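Local coordinates for meta cleavage compound hydrolase (Janthinobacterium, PDB 1J1I), which catalyses the hydrolytic cleavage of a carbon-carbon bond in the meta-cleavage compound formed during carbazole degradation, yielding anthranilate, at residues 260-263 with 264-267. Numbering follows the deposited sequence.
Sequences GHWA and MIEH
The carboxylate of E266 reaches back over the preceding turn to the backbone of G260 and W262, bracing the loop that carries H261, which is probably the catalytic histidine of this alpha/beta hydrolase fold. This polar side is the tight one. G260 N donates to E266 OE1 at 2.7 Å, on the syn side and 20° out of the carboxylate plane, while W262 N meets E266 OE2 at 3.0 Å, nearly in line with the C-O bond. Both oxygens are thus engaged, and N172 gives OE1 a second hydrogen bond, which should limit rotation of the group. E266 gets there because CG stands anti to its own carbonyl carbon (chi1 -56°) and the chain then runs extended. W262, at the N-cap of helix 263-266, supplies a carbonyl shared by two donors: E266 N approaches W262 O almost straight (2.9 Å, 174° at the hydrogen), whereas I265 N comes in from above the carbonyl plane.

H261 CB points away from this turn, and its ring ND1 is hydrogen-bonded to D233, with S114 also close, as expected of a Ser-His-Asp triad.

The apolar flank is largely buried but has no directed bonds: L166, V167 and L170 pack on W262. M264, bent at chi2, brings CE to 3.9 Å from W262 CB, its SD making a longer, oblique Met-aromatic approach to the W262 ring. I265, partly exposed, lies alongside the indole, CD1 3.7 Å from W262 CE3. At the turn's C-terminal end, H267 is also partly exposed; its NE2 bonds to H258 O, and H267 N donates to A263 O at 2.9 Å.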
loop_
_atom_site.group_PDB
_atom_site.type_symbol
_atom_site.label_atom_id
_atom_site.label_comp_id
_atom_site.label_asym_id
_atom_site.label_seq_id
_atom_site.Cartn_x
_atom_site.Cartn_y
_atom_site.Cartn_z
ATOM N N GLY A 260 3.698 -4.256 -14.156
ATOM C CA GLY A 260 4.907 -5.020 -14.385
ATOM C C GLY A 260 6.056 -4.586 -13.493
ATOM O O GLY A 260 5.861 -4.284 -12.313
ATOM N N HIS A 261 7.250 -4.534 -14.077
ATOM C CA HIS A 261 8.479 -4.181 -13.369
ATOM C C HIS A 261 8.728 -2.679 -13.173
ATOM O O HIS A 261 9.590 -2.300 -12.378
ATOM C CB HIS A 261 9.661 -4.821 -14.115
ATOM C CG HIS A 261 10.952 -4.815 -13.351
ATOM N ND1 HIS A 261 11.071 -5.331 -12.079
ATOM C CD2 HIS A 261 12.192 -4.400 -13.705
ATOM C CE1 HIS A 261 12.329 -5.235 -11.681
ATOM N NE2 HIS A 261 13.029 -4.672 -12.650
ATOM N N TRP A 262 7.981 -1.831 -13.884
ATOM C CA TRP A 262 8.154 -0.377 -13.788
ATOM C C TRP A 262 6.902 0.385 -13.337
ATOM O O TRP A 262 6.314 1.135 -14.113
ATOM C CB TRP A 262 8.607 0.203 -15.137
ATOM C CG TRP A 262 9.905 -0.334 -15.664
ATOM C CD1 TRP A 262 10.925 -0.882 -14.939
ATOM C CD2 TRP A 262 10.347 -0.315 -17.027
ATOM N NE1 TRP A 262 11.974 -1.205 -15.767
ATOM C CE2 TRP A 262 11.645 -0.868 -17.053
ATOM C CE3 TRP A 262 9.770 0.117 -18.229
ATOM C CZ2 TRP A 262 12.381 -1.000 -18.238
ATOM C CZ3 TRP A 262 10.503 -0.013 -19.410
ATOM C CH2 TRP A 262 11.795 -0.569 -19.401
ATOM N N ALA A 263 6.508 0.215 -12.079
ATOM C CA ALA A 263 5.321 0.888 -11.564
ATOM C C ALA A 263 5.310 2.400 -11.814
ATOM O O ALA A 263 4.283 2.961 -12.192
ATOM C CB ALA A 263 5.171 0.605 -10.064
ATOM N N MET A 264 6.449 3.063 -11.613
ATOM C CA MET A 264 6.523 4.515 -11.802
ATOM C C MET A 264 6.266 4.965 -13.241
ATOM O O MET A 264 5.905 6.123 -13.478
ATOM C CB MET A 264 7.886 5.053 -11.355
ATOM C CG MET A 264 9.018 4.769 -12.325
ATOM S SD MET A 264 9.376 3.023 -12.526
ATOM C CE MET A 264 10.714 3.101 -13.690
ATOM N N ILE A 265 6.474 4.062 -14.195
ATOM C CA ILE A 265 6.250 4.380 -15.603
ATOM C C ILE A 265 4.863 3.916 -16.051
ATOM O O ILE A 265 4.154 4.642 -16.749
ATOM C CB ILE A 265 7.318 3.711 -16.516
ATOM C CG1 ILE A 265 8.703 4.299 -16.226
ATOM C CG2 ILE A 265 6.959 3.921 -17.985
ATOM C CD1 ILE A 265 9.835 3.626 -16.991
ATOM N N GLU A 266 4.478 2.714 -15.635
ATOM C CA GLU A 266 3.186 2.139 -16.012
ATOM C C GLU A 266 1.984 2.819 -15.353
ATOM O O GLU A 266 0.917 2.931 -15.960
ATOM C CB GLU A 266 3.167 0.644 -15.681
ATOM C CG GLU A 266 4.290 -0.150 -16.327
ATOM C CD GLU A 266 4.345 -1.586 -15.844
ATOM O OE1 GLU A 266 3.311 -2.289 -15.924
ATOM O OE2 GLU A 266 5.426 -2.016 -15.383
ATOM N N HIS A 267 2.154 3.267 -14.112
ATOM C CA HIS A 267 1.084 3.930 -13.373
ATOM C C HIS A 267 1.701 5.051 -12.550
ATOM O O HIS A 267 1.750 4.972 -11.322
ATOM C CB HIS A 267 0.395 2.928 -12.440
ATOM C CG HIS A 267 -0.068 1.680 -13.127
ATOM N ND1 HIS A 267 -1.156 1.655 -13.974
ATOM C CD2 HIS A 267 0.415 0.416 -13.098
ATOM C CE1 HIS A 267 -1.323 0.428 -14.434
ATOM N NE2 HIS A 267 -0.383 -0.342 -13.919
#